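Local structure of cadherin-23 (Mus musculus, 5UZ8) at residues V125-V138 and T168-E180. The protein probably serves as a calcium-dependent adhesion protein of hearing and mechanotransduction, a long cadherin built from extracellular repeats joined through bound calcium ions. Residues are numbered along the deposited sequence; the frame is centred on the assembly and turned at random. Where two conformers were deposited one is given.
Sequences VFEDIAVGTVILRV and TGDISVLSSLDRE. With CA (calcium ion), chain G; CA (calcium ion), chain F; GSH (glutathione), chain L.
Glu127 meets Asp178 and Glu180 at the calcium-binding end of a cadherin repeat, a Greek-key beta sandwich, while farther along the two segments pair as antiparallel strands 134-137 and 170-173. The carboxylate of Glu127 is used twice: OE1 binds one calcium ion at 2.4 Å and OE2 the other. Glu180 also bridges both ions, and Asp178 OD1 adds a ligand to the first, where the glutathione OE1 and a water bind too; Asp215, Val216, Asp218 and Asp251 help complete the sites of this inter-repeat linker. The two calcium ions probably offset the mutual repulsion of these close-set carboxylates. Arg179 N donates to Glu127 OE1 from above the carboxylate plane (2.9 Å), which helps hold the group in position. Asp178 OD2 takes the glutathione N3 and has a salt bridge to Lys181. The carbonyls of Glu127 and Leu177, both acceptors, lie close without bonding; a water donates to Glu127 O and Ile129 O and accepts from Leu177 N.

Coming out of the type II turn Ala130-Thr133, Gly132 N donates to Val173 O and Val173 N to Thr133 O. A classic bulge follows, Ile135 and Leu136 both facing Ile171: Ile135 N gives to Ile171 O, and Ile171 N, nearly straight, to Leu136 O at 2.8 Å. Between the segments, Val173 CG2 packs on Ile135 CD1 (3.7 Å) and Ile129 CG2. On the face with Val134, Arg137, in the conformer given, one of two deposited, bends at chi3 (-94°) and brings one face of its guanidinium against Asp170 OD1, the guanidinium and carboxylate planes 24° apart. Were Asp170 replaced, an asparagine here would probably leave the Arg137 guanidinium without its countercharge and freer to swing. In that conformer Arg137 NE forms a salt bridge with Asp170 OD1 at 2.7 Å, and NH1 makes a weak bond to Asp170 OD2, bent to 125°.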
loop_
_atom_site.group_PDB
_atom_site.type_symbol
_atom_site.label_atom_id
_atom_site.label_comp_id
_atom_site.label_asym_id
_atom_site.label_seq_id
_atom_site.Cartn_x
_atom_site.Cartn_y
_atom_site.Cartn_z
ATOM N N VAL A 125 -0.737 8.180 13.595
ATOM C CA VAL A 125 -1.667 9.291 13.660
ATOM C C VAL A 125 -2.321 9.288 15.010
ATOM O O VAL A 125 -2.533 8.226 15.566
ATOM C CB VAL A 125 -2.745 9.247 12.560
ATOM C CG1 VAL A 125 -2.089 9.362 11.172
ATOM C CG2 VAL A 125 -3.614 8.002 12.647
ATOM N N PHE A 126 -2.692 10.459 15.504
ATOM C CA PHE A 126 -3.436 10.540 16.759
ATOM C C PHE A 126 -4.875 10.089 16.534
ATOM O O PHE A 126 -5.448 10.292 15.474
ATOM C CB PHE A 126 -3.370 11.941 17.368
ATOM C CG PHE A 126 -2.031 12.265 17.989
ATOM C CD1 PHE A 126 -1.719 11.827 19.272
ATOM C CD2 PHE A 126 -1.076 12.992 17.283
ATOM C CE1 PHE A 126 -0.479 12.105 19.843
ATOM C CE2 PHE A 126 0.171 13.267 17.842
ATOM C CZ PHE A 126 0.467 12.832 19.118
ATOM N N GLU A 127 -5.440 9.444 17.542
ATOM C CA GLU A 127 -6.797 8.927 17.479
ATOM C C GLU A 127 -7.863 9.981 17.230
ATOM O O GLU A 127 -8.961 9.640 16.751
ATOM C CB GLU A 127 -7.122 8.091 18.737
ATOM C CG GLU A 127 -7.110 8.854 20.053
ATOM C CD GLU A 127 -7.598 8.005 21.208
ATOM O OE1 GLU A 127 -8.615 7.298 21.020
ATOM O OE2 GLU A 127 -6.935 7.972 22.280
ATOM N N ASP A 128 -7.546 11.254 17.472
ATOM C CA ASP A 128 -8.499 12.333 17.190
ATOM C C ASP A 128 -8.330 12.961 15.794
ATOM O O ASP A 128 -8.886 14.025 15.507
ATOM C CB ASP A 128 -8.479 13.394 18.302
ATOM C CG ASP A 128 -7.158 14.107 18.420
ATOM O OD1 ASP A 128 -6.190 13.708 17.736
ATOM O OD2 ASP A 128 -7.080 15.083 19.215
ATOM N N ILE A 129 -7.528 12.334 14.941
ATOM C CA ILE A 129 -7.342 12.798 13.562
ATOM C C ILE A 129 -8.694 13.001 12.860
ATOM O O ILE A 129 -9.592 12.164 12.986
ATOM C CB ILE A 129 -6.486 11.807 12.764
ATOM C CG1 ILE A 129 -6.177 12.340 11.374
ATOM C CG2 ILE A 129 -7.149 10.426 12.692
ATOM C CD1 ILE A 129 -5.071 11.550 10.700
ATOM N N ALA A 130 -8.825 14.099 12.130
ATOM C CA ALA A 130 -10.099 14.457 11.505
ATOM C C ALA A 130 -10.466 13.507 10.364
ATOM O O ALA A 130 -9.607 13.144 9.561
ATOM C CB ALA A 130 -10.068 15.893 11.004
ATOM N N VAL A 131 -11.751 13.152 10.276
ATOM C CA VAL A 131 -12.264 12.390 9.124
ATOM C C VAL A 131 -11.924 13.155 7.855
ATOM O O VAL A 131 -12.001 14.393 7.817
ATOM C CB VAL A 131 -13.763 12.119 9.225
ATOM C CG1 VAL A 131 -14.338 11.538 7.939
ATOM C CG2 VAL A 131 -14.045 11.211 10.416
ATOM N N GLY A 132 -11.492 12.419 6.838
ATOM C CA GLY A 132 -11.052 13.027 5.582
ATOM C C GLY A 132 -9.557 13.328 5.442
ATOM O O GLY A 132 -9.107 13.650 4.336
ATOM N N THR A 133 -8.800 13.254 6.545
ATOM C CA THR A 133 -7.416 13.615 6.526
ATOM C C THR A 133 -6.641 12.557 5.746
ATOM O O THR A 133 -6.849 11.364 5.939
ATOM C CB THR A 133 -6.850 13.715 7.953
ATOM O OG1 THR A 133 -7.631 14.648 8.714
ATOM C CG2 THR A 133 -5.385 14.160 7.930
ATOM N N VAL A 134 -5.777 12.999 4.834
ATOM C CA VAL A 134 -4.903 12.078 4.145
ATOM C C VAL A 134 -3.758 11.721 5.079
ATOM O O VAL A 134 -3.099 12.605 5.645
ATOM C CB VAL A 134 -4.312 12.701 2.859
ATOM C CG1 VAL A 134 -3.280 11.770 2.239
ATOM C CG2 VAL A 134 -5.432 12.997 1.874
ATOM N N ILE A 135 -3.508 10.443 5.209
ATOM C CA ILE A 135 -2.474 9.931 6.115
ATOM C C ILE A 135 -1.152 9.690 5.392
ATOM O O ILE A 135 -0.092 10.038 5.907
ATOM C CB ILE A 135 -2.937 8.651 6.787
ATOM C CG1 ILE A 135 -4.095 8.980 7.723
ATOM C CG2 ILE A 135 -1.814 8.043 7.610
ATOM C CD1 ILE A 135 -4.760 7.757 8.271
ATOM N N LEU A 136 -1.223 9.046 4.229
ATOM C CA LEU A 136 -0.034 8.801 3.417
ATOM C C LEU A 136 -0.464 8.512 1.982
ATOM O O LEU A 136 -1.637 8.280 1.717
ATOM C CB LEU A 136 0.734 7.587 3.953
ATOM C CG LEU A 136 -0.007 6.290 3.611
ATOM C CD1 LEU A 136 0.902 5.218 3.073
ATOM C CD2 LEU A 136 -0.864 5.831 4.759
ATOM N N ARG A 137 0.507 8.539 1.084
ATOM C CA ARG A 137 0.275 8.207 -0.306
ATOM C C ARG A 137 1.154 7.008 -0.669
ATOM O O ARG A 137 2.342 7.018 -0.405
ATOM C CB ARG A 137 0.638 9.417 -1.167
ATOM C CG ARG A 137 0.344 9.268 -2.653
ATOM C CD ARG A 137 0.549 10.612 -3.346
ATOM N NE ARG A 137 -0.677 11.382 -3.456
ATOM C CZ ARG A 137 -0.752 12.710 -3.524
ATOM N NH1 ARG A 137 -1.938 13.301 -3.665
ATOM N NH2 ARG A 137 0.349 13.456 -3.445
ATOM N N VAL A 138 0.555 5.987 -1.262
ATOM C CA VAL A 138 1.281 4.868 -1.828
ATOM C C VAL A 138 1.435 5.108 -3.326
ATOM O O VAL A 138 0.543 5.681 -3.961
ATOM C CB VAL A 138 0.604 3.526 -1.535
ATOM C CG1 VAL A 138 0.435 3.355 -0.029
ATOM C CG2 VAL A 138 -0.707 3.343 -2.279
ATOM N N THR A 168 -4.701 8.579 -7.025
ATOM C CA THR A 168 -3.508 9.132 -6.375
ATOM C C THR A 168 -2.814 8.139 -5.474
ATOM O O THR A 168 -1.629 8.315 -5.156
ATOM C CB THR A 168 -3.846 10.367 -5.546
ATOM O OG1 THR A 168 -4.750 9.997 -4.481
ATOM C CG2 THR A 168 -4.495 11.467 -6.414
ATOM N N GLY A 169 -3.551 7.148 -4.974
ATOM C CA GLY A 169 -3.027 6.328 -3.884
ATOM C C GLY A 169 -3.013 6.970 -2.497
ATOM O O GLY A 169 -2.412 6.397 -1.593
ATOM N N ASP A 170 -3.682 8.106 -2.324
ATOM C CA ASP A 170 -3.857 8.735 -1.024
ATOM C C ASP A 170 -4.779 7.886 -0.171
ATOM O O ASP A 170 -5.918 7.593 -0.586
ATOM C CB ASP A 170 -4.483 10.110 -1.130
ATOM C CG ASP A 170 -3.486 11.192 -1.537
ATOM O OD1 ASP A 170 -2.259 11.039 -1.315
ATOM O OD2 ASP A 170 -3.937 12.192 -2.087
ATOM N N ILE A 171 -4.283 7.501 1.002
ATOM C CA ILE A 171 -5.068 6.780 2.001
ATOM C C ILE A 171 -5.547 7.792 3.041
ATOM O O ILE A 171 -4.708 8.521 3.625
ATOM C CB ILE A 171 -4.259 5.658 2.636
ATOM C CG1 ILE A 171 -3.909 4.615 1.556
ATOM C CG2 ILE A 171 -5.062 4.988 3.758
ATOM C CD1 ILE A 171 -2.990 3.487 2.009
ATOM N N SER A 172 -6.868 7.832 3.236
ATOM C CA SER A 172 -7.493 8.825 4.113
ATOM C C SER A 172 -8.337 8.181 5.207
ATOM O O SER A 172 -8.740 7.032 5.107
ATOM C CB SER A 172 -8.351 9.807 3.324
ATOM O OG SER A 172 -9.405 9.157 2.632
ATOM N N VAL A 173 -8.606 8.963 6.238
ATOM C CA VAL A 173 -9.470 8.544 7.335
ATOM C C VAL A 173 -10.905 8.601 6.847
ATOM O O VAL A 173 -11.381 9.660 6.460
ATOM C CB VAL A 173 -9.338 9.466 8.548
ATOM C CG1 VAL A 173 -10.279 9.000 9.670
ATOM C CG2 VAL A 173 -7.899 9.472 9.041
ATOM N N LEU A 174 -11.603 7.472 6.900
ATOM C CA LEU A 174 -12.994 7.389 6.406
ATOM C C LEU A 174 -14.016 7.552 7.551
ATOM O O LEU A 174 -15.124 8.048 7.351
ATOM C CB LEU A 174 -13.170 6.062 5.651
ATOM C CG LEU A 174 -14.555 5.718 5.078
ATOM C CD1 LEU A 174 -14.973 6.700 3.980
ATOM C CD2 LEU A 174 -14.563 4.279 4.578
ATOM N N SER A 175 -13.664 7.095 8.744
ATOM C CA SER A 175 -14.466 7.363 9.926
ATOM C C SER A 175 -13.567 7.442 11.165
ATOM O O SER A 175 -12.413 7.043 11.139
ATOM C CB SER A 175 -15.506 6.277 10.123
ATOM O OG SER A 175 -14.796 5.059 10.220
ATOM N N SER A 176 -14.101 7.974 12.252
ATOM C CA SER A 176 -13.241 8.355 13.374
ATOM C C SER A 176 -12.564 7.137 14.027
ATOM O O SER A 176 -13.122 6.035 14.087
ATOM C CB SER A 176 -14.026 9.162 14.411
ATOM O OG SER A 176 -15.093 8.410 14.899
ATOM N N LEU A 177 -11.339 7.353 14.467
ATOM C CA LEU A 177 -10.547 6.340 15.099
ATOM C C LEU A 177 -10.746 6.409 16.615
ATOM O O LEU A 177 -11.239 7.389 17.149
ATOM C CB LEU A 177 -9.074 6.541 14.729
ATOM C CG LEU A 177 -8.823 6.545 13.208
ATOM C CD1 LEU A 177 -7.333 6.608 12.900
ATOM C CD2 LEU A 177 -9.457 5.367 12.468
ATOM N N ASP A 178 -10.360 5.321 17.269
ATOM C CA ASP A 178 -10.389 5.194 18.721
ATOM C C ASP A 178 -9.308 4.229 19.107
ATOM O O ASP A 178 -9.444 3.004 18.928
ATOM C CB ASP A 178 -11.776 4.730 19.176
ATOM C CG ASP A 178 -11.904 4.612 20.692
ATOM O OD1 ASP A 178 -10.920 4.922 21.421
ATOM O OD2 ASP A 178 -12.993 4.192 21.148
ATOM N N ARG A 179 -8.215 4.752 19.661
ATOM C CA ARG A 179 -7.133 3.860 20.105
ATOM C C ARG A 179 -7.592 2.740 21.047
ATOM O O ARG A 179 -7.054 1.614 21.037
ATOM C CB ARG A 179 -6.027 4.641 20.777
ATOM C CG ARG A 179 -4.745 3.814 20.890
ATOM C CD ARG A 179 -3.849 4.378 21.972
ATOM N NE ARG A 179 -4.508 4.215 23.259
ATOM C CZ ARG A 179 -4.548 3.093 23.974
ATOM N NH1 ARG A 179 -3.842 2.009 23.640
ATOM N NH2 ARG A 179 -5.242 3.073 25.105
ATOM N N GLU A 180 -8.562 3.084 21.895
ATOM C CA GLU A 180 -9.034 2.150 22.875
ATOM C C GLU A 180 -9.799 0.941 22.255
ATOM O O GLU A 180 -9.892 -0.119 22.880
ATOM C CB GLU A 180 -9.928 2.876 23.874
ATOM C CG GLU A 180 -9.193 3.686 24.933
ATOM C CD GLU A 180 -8.542 4.951 24.424
ATOM O OE1 GLU A 180 -7.329 5.135 24.689
ATOM O OE2 GLU A 180 -9.197 5.768 23.761
HETATM CA CA CA G . -10.487 7.016 22.421
HETATM CA CA CA F . -7.200 7.511 24.532
HETATM N N1 GSH L . -17.290 7.825 21.331
HETATM C CA1 GSH L . -16.091 8.618 21.563
HETATM C C1 GSH L . -15.258 8.624 20.304
HETATM O O11 GSH L . -15.657 7.933 19.338
HETATM O O12 GSH L . -14.196 9.294 20.301
HETATM C CB1 GSH L . -15.267 8.059 22.740
HETATM C CG1 GSH L . -14.731 6.656 22.460
HETATM C CD1 GSH L . -13.693 6.258 23.484
HETATM O OE1 GSH L . -12.577 6.771 23.498
HETATM N N2 GSH L . -14.057 5.294 24.322
HETATM C CA2 GSH L . -13.134 4.652 25.235
HETATM C C2 GSH L . -13.109 3.165 25.033
HETATM O O2 GSH L . -12.831 2.445 25.976
HETATM C CB2 GSH L . -13.516 5.014 26.670
HETATM S SG2 GSH L . -13.321 6.792 26.886
HETATM N N3 GSH L . -13.329 2.720 23.788
HETATM C CA3 GSH L . -13.258 1.320 23.416
HETATM C C3 GSH L . -14.586 0.776 22.931
HETATM O O31 GSH L . -14.634 -0.451 22.685
HETATM O O32 GSH L . -15.561 1.552 22.753
HETATM O O HOH W 1 -10.464 10.146 14.574
HETATM O O HOH W 2 0.731 7.918 -6.239
HETATM O O HOH W 3 -11.780 7.858 20.515
#